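Local coordinates for protein Poly(Beta-D-mannuronate) lyase (Pseudopedobacter saltans, PDB 7O79) that probably cleaves alginate as a poly(beta-D-mannuronate) lyase of polysaccharide lyase family 6, built as a right-handed parallel beta-helix, at residues P142-D147 / A191-K196; E209-K214 / N218-N223; N240-N245 / I258-Q263; I333-S338 / N355-N360; N369-T374 / N390-N395. All blocks are in the same frame, centred on the assembly; numbering follows the deposited sequence.

Overall arrangement
Each contact joins two facing walls of the beta-helix, and the five follow one another along its axis in chain order. Contacts 1 to 4 are buried, whereas contact 5 lies near the end with solvent-exposed residues. Contacts 1 and 2 have centres about 8 Å apart and share probable backbone hydrogen bonds such as Ile195 N to Lys219 O at 2.8 Å. Contact 3 sits about 8 Å beyond contact 2, centre to centre, with Val220 N to Thr241 O, also 2.8 Å, a probable bond between them. Contact 4 is about 12 Å further between centres, without touching. Contact 5, about 6 Å from contact 4, probably bonds to it through Ile335 N and Gln372 O at 2.7 Å.

Contact 1: P142-D147 / A191-K196; sequences PLVGND and AFFTIK
Phe193 and Asn146 carry this contact, meeting across the interior of the parallel beta-helix, where 142-147 and 191-196 belong to facing walls. The two side chains lie side by side with their ends pointing in opposing senses, and the amide plane stands 68° from the ring plane. Asn146 comes in at the ring edge: its OD1 lies in the plane of the ring, 3.4 Å from Phe193 CD2, while its CB rests 3.7 Å from Phe193 CE2. Both side chains run anti to their backbone nitrogens (chi1 -170° for Asn146, -162° for Phe193), which carries each into the space between the walls. The buried amide is well supplied with partners, since Ser151 OG and Asn154 ND2 bond to OD1 and the carbonyl of Trp178 takes ND2. Phe122 meets the Phe193 ring edge to face. With a leucine in place of Asn146, Ser151, Asn154 and the Trp178 carbonyl would probably be left without their amide mate in a buried setting. Val144 adds a lighter apolar touch from two residues earlier on its wall, its CG1 4.4 Å from Phe193 CZ. At the other end of the contact, Asn146 ND2 lies 3.9 Å from the methyl CB of Ala191.

Contact 2: E209-K214 / N218-N223; sequences EIISLK and NKVIGN
Val220 stands between Ile211 and Leu213 and gives one methyl to each. Its CG1, anti to the backbone N (chi1 -176°), meets Ile211 CD1 at 4.0 Å; its CG2 meets Leu213 CD1, also at 4.0 Å. Ile211 and Val220 pass with their ends in opposing senses, whereas Leu213 comes in at a slant. The other branch of Leu213, CD2, settles 4.3 Å from CB of Asn218, so Leu213 meets the aliphatic base of that side chain, not its amide. The amide looks to its own surroundings: OD1 accepts from the backbone N of Phe193 and ND2 bonds to Ser215 OG. Ile211, Leu213 and Val220 form the close-packed part, inside the beta-helix. Neighbouring coils continue it, with Ile195 against Ile211 and Ile242 against Val220.

Exposed Lys219 and partly exposed Lys214 and Glu209 mark the looser side, both lysines turning away from the opposite segment. There buried Ser212 OG donates to Glu209 OE2 at 2.6 Å, approaching almost end-on to its C-O bond; OE1 has a long, weak ion pair with Arg259. The walls are thus joined by apolar burial, mainly of methyl groups, while Asn218 and Glu209 find their polar partners away from the facing segment.

Contact 3: N240-N245 / I258-Q263; sequences NTIEEN and IRLAGQ
The carbonyl oxygen of Ala261 is held by His265 NE2 and may also take a hydrogen bond from a water 3.2 Å away. That water would make a tentative bridge to the segment 240-245, where it accepts a weak bond from Asn240 ND2, likewise 3.2 Å long. The Asn240 amide has firmer partners beside this bridge: ND2 donates to the carbonyl of Ser215, and OD1 receives the backbone N of Asn218.

Deeper in, the contact is purely aliphatic and centres on Ile242. Its CD1 touches two residues of the opposite wall, lying 4.1 Å from Ile258 CG2 and 4.1 Å from Leu260 CD2. Ile242 and Leu260 meet end to end. Ile258 instead lies alongside in the reverse sense, which creates a second meeting of Ile242 CG2 with Ile258 CD1 at 4.1 Å. With CG1 of Ile242 anti to the carbonyl carbon (chi1 -58°), the delta methyl is carried toward the opposite wall, and each isoleucine CD1 meets the other's CG2. Leu280 of a later coil packs against Ile258. Such rows of aliphatic residues, stacked coil upon coil between facing parallel walls, are a hallmark of the parallel beta-helix.

Contact 4: I333-S338 / N355-N360; sequences INIGGS and NTITHN
Ile333 lays its terminal methyl CD1 over two residues of the facing wall, Ile357 and Asn360. The two isoleucines overlap flank to flank, head to tail, bringing Ile333 CD1 to 3.8 Å from Ile357 CG2. Asn360 crosses Ile333 at about a right angle, and its ND2 is 3.9 Å from the same methyl. CG of Asn360 also lies close, 4.0 Å from Ile333 CD1, so the methyl rests along the amide group as well as against its nitrogen.

Ile335, two residues on, meets Ile357 in another manner. Here the ends of the two chains meet tip to tip, with the two CD1 methyls 3.7 Å apart. Ile357 therefore serves both partners: CG2 goes to Ile333, while CG1, anti to the carbonyl carbon (chi1 -46°), sends the delta methyl to Ile335. Leu392 of the next coil packs on Ile335 and Ile357, and Phe325 on Ile333, extending the apolar core.

The amide of Asn360 is engaged on its own wall, OD1 taking the backbone N of Asn323 and ND2 giving to the carbonyl of Tyr320. With both polar ends bonded there, this buried amide can lie against an apolar methyl at little likely cost in hydrogen bonding.

Contact 5: N369-T374 / N390-N395; sequences NAIQAT and NILGSN
The segments 369-374 and 390-395 face each other across the end of the coil stack, the nearest CA atoms, those of Ile371 and Asn395, being 9.0 Å apart. Residues 371-373 form a regular strand, whereas 391-393 is only weakly bonded and nearly fully extended at Gly393. At Ser394 the backbone turns with positive phi (55°), and Asn395 follows with its side chain directed back toward the opposite wall.

Ile371 reaches across toward 390-395. Its CG1 is anti to the carbonyl carbon (chi1 -57°), which sends CD1 across. That methyl lies 3.7 Å from Asn395 ND2 and 4.0 Å from Leu392 CD2, so a single group makes both close meetings. Asn395 crosses the isoleucine at about a right angle and also brings its CB to 4.1 Å from Ile371 CD1, while Leu392 runs antiparallel beside it. Leu392 is exposed and Ile371 partly so, which makes this a surface contact.

The amide of Asn395 is tied to the preceding coil, where OD1 accepts from the backbone N of Asn360 and ND2 donates to the carbonyl of Ile357. Asn390 does the same at the start of its segment, OD1 with the backbone N of Asn355 and ND2 with the carbonyl of Pro352. Asparagines bonded from one coil to the next in this way form the asparagine ladder known from parallel beta-helices of the pectate lyase type.

Contact 1: P142-D147 / A191-K196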
# COMPACT_ATOMS: atom_id res chain seq x y z
N PRO A 142 9.14 -5.36 1.06
CA PRO A 142 8.20 -4.57 0.24
C PRO A 142 8.94 -3.73 -0.79
O PRO A 142 10.10 -3.35 -0.61
CB PRO A 142 7.48 -3.70 1.27
CG PRO A 142 7.66 -4.38 2.59
CD PRO A 142 8.96 -5.16 2.50
N LEU A 143 8.26 -3.46 -1.91
CA LEU A 143 8.81 -2.54 -2.89
C LEU A 143 8.92 -1.13 -2.30
O LEU A 143 9.98 -0.49 -2.36
CB LEU A 143 7.94 -2.56 -4.15
CG LEU A 143 8.58 -2.04 -5.44
CD1 LEU A 143 7.98 -2.72 -6.66
CD2 LEU A 143 8.45 -0.52 -5.54
N VAL A 144 7.84 -0.66 -1.69
CA VAL A 144 7.81 0.63 -1.01
C VAL A 144 7.47 0.37 0.45
O VAL A 144 6.47 -0.30 0.74
CB VAL A 144 6.78 1.60 -1.62
CG1 VAL A 144 6.73 2.89 -0.82
CG2 VAL A 144 7.11 1.91 -3.06
N GLY A 145 8.28 0.90 1.36
CA GLY A 145 7.99 0.82 2.77
C GLY A 145 7.92 2.17 3.47
O GLY A 145 8.60 3.12 3.08
N ASN A 146 7.12 2.24 4.52
CA ASN A 146 7.12 3.37 5.43
C ASN A 146 7.49 2.88 6.81
O ASN A 146 6.92 1.91 7.31
CB ASN A 146 5.76 4.11 5.45
CG ASN A 146 5.83 5.43 6.19
OD1 ASN A 146 6.39 6.41 5.69
ND2 ASN A 146 5.21 5.49 7.38
N ASP A 147 8.43 3.58 7.44
CA ASP A 147 9.07 3.16 8.66
C ASP A 147 8.14 3.45 9.86
O ASP A 147 7.18 4.23 9.77
CB ASP A 147 10.41 3.90 8.76
CG ASP A 147 11.41 3.22 9.64
OD1 ASP A 147 12.15 2.39 9.07
OD2 ASP A 147 11.48 3.53 10.86
N ALA A 191 0.22 7.29 10.43
CA ALA A 191 1.28 7.51 9.45
C ALA A 191 0.93 8.61 8.45
O ALA A 191 1.83 9.27 7.91
CB ALA A 191 1.58 6.22 8.67
N PHE A 192 -0.35 8.82 8.19
CA PHE A 192 -0.80 9.82 7.21
C PHE A 192 -0.08 9.63 5.87
O PHE A 192 0.36 10.60 5.24
CB PHE A 192 -0.62 11.24 7.74
CG PHE A 192 -1.31 11.50 9.06
CD1 PHE A 192 -2.62 11.97 9.08
CD2 PHE A 192 -0.64 11.35 10.27
CE1 PHE A 192 -3.26 12.24 10.28
CE2 PHE A 192 -1.27 11.64 11.48
CZ PHE A 192 -2.58 12.07 11.49
N PHE A 193 0.03 8.38 5.44
CA PHE A 193 0.68 8.05 4.17
C PHE A 193 -0.35 8.10 3.05
O PHE A 193 -1.48 7.63 3.21
CB PHE A 193 1.32 6.66 4.25
CG PHE A 193 2.37 6.39 3.20
CD1 PHE A 193 2.01 6.05 1.90
CD2 PHE A 193 3.72 6.44 3.53
CE1 PHE A 193 2.99 5.78 0.93
CE2 PHE A 193 4.70 6.20 2.57
CZ PHE A 193 4.34 5.86 1.28
N THR A 194 0.03 8.67 1.92
CA THR A 194 -0.88 8.80 0.79
C THR A 194 -0.37 7.96 -0.37
O THR A 194 0.76 8.16 -0.84
CB THR A 194 -1.03 10.26 0.37
OG1 THR A 194 -1.74 10.97 1.39
CG2 THR A 194 -1.80 10.36 -0.96
N ILE A 195 -1.20 7.02 -0.82
CA ILE A 195 -0.96 6.24 -2.03
C ILE A 195 -2.03 6.67 -3.02
O ILE A 195 -3.19 6.27 -2.89
CB ILE A 195 -1.05 4.73 -1.76
CG1 ILE A 195 -0.03 4.28 -0.69
CG2 ILE A 195 -0.90 3.95 -3.07
CD1 ILE A 195 -0.21 2.78 -0.29
N LYS A 196 -1.67 7.48 -4.02
CA LYS A 196 -2.69 8.18 -4.79
C LYS A 196 -2.38 8.15 -6.28
O LYS A 196 -1.24 8.37 -6.68
CB LYS A 196 -2.83 9.63 -4.32
CG LYS A 196 -3.84 10.50 -5.10
CD LYS A 196 -3.77 11.95 -4.58
CE LYS A 196 -4.25 12.98 -5.61
NZ LYS A 196 -3.10 13.45 -6.47

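Contact 2: E209-K214 / N218-N223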
# COMPACT_ATOMS: atom_id res chain seq x y z
N GLU A 209 -1.16 -9.31 -0.08
CA GLU A 209 -1.45 -7.91 0.20
C GLU A 209 -0.64 -7.08 -0.78
O GLU A 209 0.57 -6.96 -0.64
CB GLU A 209 -1.14 -7.58 1.65
CG GLU A 209 -1.87 -8.50 2.61
CD GLU A 209 -1.74 -8.08 4.06
OE1 GLU A 209 -1.91 -8.95 4.96
OE2 GLU A 209 -1.47 -6.89 4.32
N ILE A 210 -1.32 -6.56 -1.81
CA ILE A 210 -0.68 -5.61 -2.73
C ILE A 210 -0.25 -4.38 -1.97
O ILE A 210 0.91 -3.94 -2.03
CB ILE A 210 -1.66 -5.24 -3.87
CG1 ILE A 210 -2.10 -6.46 -4.66
CG2 ILE A 210 -0.99 -4.19 -4.80
CD1 ILE A 210 -3.26 -6.18 -5.63
N ILE A 211 -1.21 -3.77 -1.26
CA ILE A 211 -1.00 -2.68 -0.33
C ILE A 211 -1.31 -3.22 1.06
O ILE A 211 -2.32 -3.91 1.24
CB ILE A 211 -1.88 -1.47 -0.69
CG1 ILE A 211 -1.36 -0.80 -1.96
CG2 ILE A 211 -1.94 -0.46 0.48
CD1 ILE A 211 -2.35 0.16 -2.64
N SER A 212 -0.43 -2.97 2.01
CA SER A 212 -0.62 -3.44 3.38
C SER A 212 -0.52 -2.22 4.29
O SER A 212 0.57 -1.72 4.56
CB SER A 212 0.41 -4.51 3.74
OG SER A 212 0.21 -4.99 5.06
N LEU A 213 -1.68 -1.76 4.78
CA LEU A 213 -1.73 -0.71 5.79
C LEU A 213 -1.61 -1.34 7.17
O LEU A 213 -2.40 -2.20 7.55
CB LEU A 213 -3.03 0.09 5.67
CG LEU A 213 -3.37 0.60 4.26
CD1 LEU A 213 -4.64 1.46 4.29
CD2 LEU A 213 -2.20 1.40 3.71
N LYS A 214 -0.62 -0.89 7.93
CA LYS A 214 -0.38 -1.31 9.31
C LYS A 214 -0.18 -0.10 10.20
O LYS A 214 0.79 -0.00 10.96
CB LYS A 214 0.84 -2.24 9.37
CG LYS A 214 0.60 -3.61 8.75
CD LYS A 214 1.84 -4.50 8.89
CE LYS A 214 1.51 -5.97 8.61
NZ LYS A 214 2.73 -6.81 8.43
N ASN A 218 -4.22 6.69 6.77
CA ASN A 218 -3.64 6.62 5.46
C ASN A 218 -4.70 6.82 4.38
O ASN A 218 -5.84 6.58 4.62
CB ASN A 218 -2.93 5.30 5.29
CG ASN A 218 -1.80 5.13 6.29
OD1 ASN A 218 -0.87 5.85 6.28
ND2 ASN A 218 -1.95 4.21 7.15
N LYS A 219 -4.28 7.28 3.22
CA LYS A 219 -5.15 7.49 2.09
C LYS A 219 -4.75 6.69 0.85
O LYS A 219 -3.73 6.94 0.28
CB LYS A 219 -5.17 8.96 1.71
CG LYS A 219 -5.29 9.90 2.87
CD LYS A 219 -6.66 9.74 3.46
CE LYS A 219 -7.24 11.03 3.99
NZ LYS A 219 -7.29 10.93 5.45
N VAL A 220 -5.62 5.79 0.43
CA VAL A 220 -5.43 4.96 -0.75
C VAL A 220 -6.53 5.45 -1.70
O VAL A 220 -7.64 5.05 -1.59
CB VAL A 220 -5.52 3.48 -0.42
CG1 VAL A 220 -5.23 2.67 -1.63
CG2 VAL A 220 -4.52 3.13 0.65
N ILE A 221 -6.15 6.33 -2.62
CA ILE A 221 -7.08 7.13 -3.41
C ILE A 221 -6.75 7.00 -4.89
O ILE A 221 -5.61 7.22 -5.29
CB ILE A 221 -7.04 8.63 -3.04
CG1 ILE A 221 -7.08 8.87 -1.54
CG2 ILE A 221 -8.19 9.38 -3.72
CD1 ILE A 221 -8.26 8.23 -0.89
N GLY A 222 -7.76 6.68 -5.71
CA GLY A 222 -7.65 6.86 -7.15
C GLY A 222 -6.57 6.05 -7.84
O GLY A 222 -6.05 6.48 -8.87
N ASN A 223 -6.23 4.88 -7.31
CA ASN A 223 -5.28 3.98 -7.93
C ASN A 223 -5.99 3.02 -8.88
O ASN A 223 -7.16 2.66 -8.68
CB ASN A 223 -4.55 3.17 -6.86
CG ASN A 223 -3.76 4.06 -5.91
OD1 ASN A 223 -2.67 4.54 -6.23
ND2 ASN A 223 -4.34 4.31 -4.74

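Contact 3: N240-N245 / I258-Q263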
# COMPACT_ATOMS: atom_id res chain seq x y z
N ASN A 240 -8.52 4.34 8.24
CA ASN A 240 -7.90 4.42 6.92
C ASN A 240 -8.94 4.71 5.86
O ASN A 240 -10.13 4.44 6.04
CB ASN A 240 -7.14 3.13 6.60
CG ASN A 240 -5.84 3.04 7.38
OD1 ASN A 240 -5.05 3.99 7.40
ND2 ASN A 240 -5.64 1.92 8.07
N THR A 241 -8.49 5.31 4.76
CA THR A 241 -9.37 5.73 3.68
C THR A 241 -8.97 5.02 2.40
O THR A 241 -7.81 5.11 1.96
CB THR A 241 -9.35 7.25 3.49
OG1 THR A 241 -9.88 7.89 4.66
CG2 THR A 241 -10.19 7.65 2.28
N ILE A 242 -9.92 4.31 1.80
CA ILE A 242 -9.71 3.58 0.55
C ILE A 242 -10.85 4.01 -0.36
O ILE A 242 -11.99 3.58 -0.19
CB ILE A 242 -9.68 2.06 0.76
CG1 ILE A 242 -8.57 1.71 1.76
CG2 ILE A 242 -9.39 1.34 -0.56
CD1 ILE A 242 -8.50 0.25 2.11
N GLU A 243 -10.55 4.89 -1.32
CA GLU A 243 -11.58 5.58 -2.09
C GLU A 243 -11.19 5.72 -3.54
O GLU A 243 -10.03 5.97 -3.86
CB GLU A 243 -11.88 6.98 -1.53
CG GLU A 243 -12.51 6.96 -0.17
CD GLU A 243 -12.81 8.36 0.36
OE1 GLU A 243 -13.57 8.44 1.36
OE2 GLU A 243 -12.25 9.34 -0.18
N GLU A 244 -12.19 5.58 -4.42
CA GLU A 244 -12.07 5.93 -5.84
C GLU A 244 -11.00 5.13 -6.56
O GLU A 244 -10.42 5.61 -7.54
CB GLU A 244 -11.85 7.43 -6.02
CG GLU A 244 -13.07 8.26 -5.64
CD GLU A 244 -12.72 9.68 -5.23
OE1 GLU A 244 -13.11 10.08 -4.11
OE2 GLU A 244 -12.06 10.38 -6.01
N ASN A 245 -10.75 3.90 -6.11
CA ASN A 245 -9.79 3.01 -6.76
C ASN A 245 -10.51 2.16 -7.80
O ASN A 245 -11.72 1.97 -7.75
CB ASN A 245 -9.09 2.09 -5.75
CG ASN A 245 -8.32 2.86 -4.69
OD1 ASN A 245 -7.22 3.35 -4.96
ND2 ASN A 245 -8.90 2.98 -3.49
N ILE A 258 -10.87 -5.53 -1.75
CA ILE A 258 -10.49 -4.75 -0.58
C ILE A 258 -10.75 -5.57 0.67
O ILE A 258 -11.77 -6.27 0.78
CB ILE A 258 -11.26 -3.40 -0.57
CG1 ILE A 258 -10.88 -2.58 -1.81
CG2 ILE A 258 -11.00 -2.62 0.70
CD1 ILE A 258 -11.89 -1.50 -2.20
N ARG A 259 -9.81 -5.51 1.62
CA ARG A 259 -9.91 -6.25 2.87
C ARG A 259 -9.48 -5.38 4.04
O ARG A 259 -8.42 -4.74 3.99
CB ARG A 259 -9.07 -7.52 2.82
CG ARG A 259 -8.78 -8.09 4.18
CD ARG A 259 -8.45 -9.56 4.11
NE ARG A 259 -7.08 -9.87 3.71
CZ ARG A 259 -6.04 -9.95 4.54
NH1 ARG A 259 -6.17 -9.67 5.84
NH2 ARG A 259 -4.84 -10.29 4.07
N LEU A 260 -10.30 -5.34 5.10
CA LEU A 260 -10.03 -4.46 6.23
C LEU A 260 -10.11 -5.21 7.55
O LEU A 260 -10.99 -6.05 7.75
CB LEU A 260 -11.04 -3.29 6.34
CG LEU A 260 -10.89 -2.02 5.51
CD1 LEU A 260 -9.57 -1.31 5.83
CD2 LEU A 260 -11.06 -2.29 4.04
N ALA A 261 -9.20 -4.85 8.47
CA ALA A 261 -9.43 -4.98 9.91
C ALA A 261 -9.43 -3.58 10.52
O ALA A 261 -8.79 -2.67 10.00
CB ALA A 261 -8.34 -5.83 10.58
N GLY A 262 -10.16 -3.41 11.63
CA GLY A 262 -10.07 -2.17 12.39
C GLY A 262 -11.28 -1.27 12.22
O GLY A 262 -12.23 -1.56 11.48
N GLN A 263 -11.23 -0.14 12.92
CA GLN A 263 -12.42 0.67 13.10
C GLN A 263 -12.30 2.01 12.38
O GLN A 263 -11.20 2.53 12.15
CB GLN A 263 -12.71 0.90 14.59
CG GLN A 263 -11.69 1.76 15.31
CD GLN A 263 -12.03 1.93 16.80
OE1 GLN A 263 -11.85 1.00 17.60
NE2 GLN A 263 -12.53 3.11 17.17
O HOH W 1 -6.29 -1.11 8.66

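Contact 4: I333-S338 / N355-N360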
# COMPACT_ATOMS: atom_id res chain seq x y z
N ILE A 333 -19.52 -9.01 -0.76
CA ILE A 333 -19.11 -8.44 0.51
C ILE A 333 -19.14 -9.57 1.53
O ILE A 333 -20.18 -10.21 1.71
CB ILE A 333 -20.00 -7.27 0.93
CG1 ILE A 333 -20.01 -6.20 -0.18
CG2 ILE A 333 -19.52 -6.69 2.28
CD1 ILE A 333 -20.82 -4.93 0.12
N ASN A 334 -17.99 -9.83 2.14
CA ASN A 334 -17.85 -10.87 3.15
C ASN A 334 -17.79 -10.16 4.51
O ASN A 334 -16.77 -9.57 4.86
CB ASN A 334 -16.62 -11.71 2.85
CG ASN A 334 -16.40 -12.85 3.85
OD1 ASN A 334 -17.24 -13.13 4.69
ND2 ASN A 334 -15.27 -13.51 3.73
N ILE A 335 -18.91 -10.17 5.23
CA ILE A 335 -19.01 -9.55 6.55
C ILE A 335 -18.63 -10.63 7.56
O ILE A 335 -19.46 -11.46 7.94
CB ILE A 335 -20.40 -8.97 6.82
CG1 ILE A 335 -20.86 -8.10 5.63
CG2 ILE A 335 -20.41 -8.13 8.10
CD1 ILE A 335 -22.30 -7.64 5.75
N GLY A 336 -17.36 -10.65 7.97
CA GLY A 336 -16.92 -11.63 8.93
C GLY A 336 -15.98 -12.68 8.36
O GLY A 336 -16.14 -13.86 8.65
N GLY A 337 -15.00 -12.27 7.56
CA GLY A 337 -14.02 -13.21 7.07
C GLY A 337 -13.19 -13.79 8.20
O GLY A 337 -13.03 -13.18 9.26
N SER A 338 -12.66 -15.00 7.96
CA SER A 338 -11.72 -15.68 8.88
C SER A 338 -12.24 -15.74 10.31
O SER A 338 -11.57 -15.35 11.27
CB SER A 338 -10.34 -15.04 8.84
OG SER A 338 -9.91 -14.94 7.50
N ASN A 355 -21.20 -1.06 11.40
CA ASN A 355 -20.72 -0.51 10.15
C ASN A 355 -21.88 -0.18 9.22
O ASN A 355 -22.89 -0.87 9.19
CB ASN A 355 -19.79 -1.48 9.43
CG ASN A 355 -18.61 -1.91 10.30
OD1 ASN A 355 -17.68 -1.13 10.56
ND2 ASN A 355 -18.67 -3.14 10.79
N THR A 356 -21.69 0.85 8.41
CA THR A 356 -22.65 1.23 7.38
C THR A 356 -22.22 0.62 6.04
O THR A 356 -21.22 1.03 5.46
CB THR A 356 -22.77 2.74 7.32
OG1 THR A 356 -23.28 3.20 8.59
CG2 THR A 356 -23.74 3.18 6.20
N ILE A 357 -22.98 -0.37 5.57
CA ILE A 357 -22.70 -1.13 4.36
C ILE A 357 -23.89 -0.96 3.43
O ILE A 357 -24.79 -1.81 3.42
CB ILE A 357 -22.46 -2.62 4.69
CG1 ILE A 357 -21.52 -2.74 5.91
CG2 ILE A 357 -21.95 -3.38 3.44
CD1 ILE A 357 -21.44 -4.14 6.52
N THR A 358 -23.93 0.14 2.67
CA THR A 358 -25.12 0.51 1.89
C THR A 358 -24.73 1.05 0.53
O THR A 358 -23.59 1.45 0.30
CB THR A 358 -25.97 1.59 2.57
OG1 THR A 358 -25.20 2.79 2.67
CG2 THR A 358 -26.41 1.17 3.95
N HIS A 359 -25.71 1.07 -0.38
CA HIS A 359 -25.55 1.69 -1.70
C HIS A 359 -24.41 1.07 -2.50
O HIS A 359 -23.73 1.75 -3.27
CB HIS A 359 -25.40 3.20 -1.57
CG HIS A 359 -26.59 3.85 -0.92
ND1 HIS A 359 -26.75 3.92 0.45
CD2 HIS A 359 -27.68 4.44 -1.46
CE1 HIS A 359 -27.88 4.54 0.73
NE2 HIS A 359 -28.47 4.86 -0.41
N ASN A 360 -24.25 -0.24 -2.38
CA ASN A 360 -23.24 -0.97 -3.14
C ASN A 360 -23.91 -1.75 -4.27
O ASN A 360 -25.05 -2.19 -4.14
CB ASN A 360 -22.49 -1.93 -2.21
CG ASN A 360 -21.72 -1.19 -1.13
OD1 ASN A 360 -20.74 -0.49 -1.41
ND2 ASN A 360 -22.19 -1.29 0.12

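Contact 5: N369-T374 / N390-N395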
# COMPACT_ATOMS: atom_id res chain seq x y z
N ASN A 369 -23.92 -15.48 -2.65
CA ASN A 369 -23.02 -14.80 -1.72
C ASN A 369 -22.62 -13.40 -2.19
O ASN A 369 -21.48 -12.98 -1.98
CB ASN A 369 -21.78 -15.63 -1.42
CG ASN A 369 -22.11 -17.02 -0.91
OD1 ASN A 369 -22.89 -17.17 0.04
ND2 ASN A 369 -21.52 -18.03 -1.52
N ALA A 370 -23.56 -12.66 -2.78
CA ALA A 370 -23.31 -11.24 -3.01
C ALA A 370 -22.98 -10.53 -1.69
O ALA A 370 -22.03 -9.75 -1.60
CB ALA A 370 -24.51 -10.58 -3.68
N ILE A 371 -23.78 -10.78 -0.67
CA ILE A 371 -23.44 -10.41 0.70
C ILE A 371 -23.45 -11.68 1.52
O ILE A 371 -24.42 -12.44 1.50
CB ILE A 371 -24.40 -9.35 1.26
CG1 ILE A 371 -24.39 -8.13 0.35
CG2 ILE A 371 -23.99 -8.96 2.67
CD1 ILE A 371 -25.09 -6.96 0.91
N GLN A 372 -22.34 -11.94 2.19
CA GLN A 372 -22.13 -13.14 2.98
C GLN A 372 -21.77 -12.68 4.38
O GLN A 372 -20.71 -12.08 4.57
CB GLN A 372 -21.02 -13.98 2.36
CG GLN A 372 -20.53 -15.12 3.19
CD GLN A 372 -19.44 -15.87 2.47
OE1 GLN A 372 -19.60 -16.28 1.31
NE2 GLN A 372 -18.31 -16.05 3.14
N ALA A 373 -22.64 -12.93 5.36
CA ALA A 373 -22.39 -12.52 6.74
C ALA A 373 -22.20 -13.76 7.61
O ALA A 373 -23.11 -14.59 7.72
CB ALA A 373 -23.53 -11.66 7.27
N THR A 374 -21.03 -13.87 8.23
CA THR A 374 -20.79 -15.01 9.11
C THR A 374 -21.75 -14.96 10.30
O THR A 374 -21.95 -13.90 10.92
CB THR A 374 -19.34 -15.03 9.57
OG1 THR A 374 -18.50 -15.22 8.44
CG2 THR A 374 -19.10 -16.17 10.53
N ASN A 390 -24.99 -4.19 11.99
CA ASN A 390 -24.55 -3.36 10.88
C ASN A 390 -25.77 -2.71 10.23
O ASN A 390 -26.89 -3.21 10.35
CB ASN A 390 -23.78 -4.20 9.86
CG ASN A 390 -22.52 -4.78 10.44
OD1 ASN A 390 -21.64 -4.04 10.88
ND2 ASN A 390 -22.41 -6.12 10.46
N ILE A 391 -25.56 -1.60 9.54
CA ILE A 391 -26.61 -0.96 8.76
C ILE A 391 -26.47 -1.45 7.32
O ILE A 391 -25.50 -1.11 6.63
CB ILE A 391 -26.57 0.56 8.86
CG1 ILE A 391 -26.70 0.99 10.33
CG2 ILE A 391 -27.69 1.18 8.05
CD1 ILE A 391 -26.94 2.49 10.51
N LEU A 392 -27.41 -2.27 6.87
CA LEU A 392 -27.37 -2.95 5.58
C LEU A 392 -28.63 -2.63 4.79
O LEU A 392 -29.73 -3.03 5.19
CB LEU A 392 -27.29 -4.46 5.74
CG LEU A 392 -25.96 -5.16 5.89
CD1 LEU A 392 -26.22 -6.52 6.49
CD2 LEU A 392 -25.38 -5.32 4.50
N GLY A 393 -28.47 -1.99 3.65
CA GLY A 393 -29.59 -1.82 2.75
C GLY A 393 -29.15 -1.09 1.51
O GLY A 393 -27.99 -0.69 1.38
N SER A 394 -30.10 -0.92 0.60
CA SER A 394 -29.86 -0.20 -0.65
C SER A 394 -28.68 -0.79 -1.42
O SER A 394 -28.01 -0.11 -2.19
CB SER A 394 -29.63 1.29 -0.39
OG SER A 394 -30.79 1.89 0.16
N ASN A 395 -28.42 -2.08 -1.22
CA ASN A 395 -27.44 -2.78 -2.02
C ASN A 395 -28.15 -3.50 -3.16
O ASN A 395 -29.23 -4.07 -2.97
CB ASN A 395 -26.65 -3.77 -1.16
CG ASN A 395 -25.87 -3.07 -0.09
OD1 ASN A 395 -25.10 -2.16 -0.40
ND2 ASN A 395 -26.08 -3.44 1.18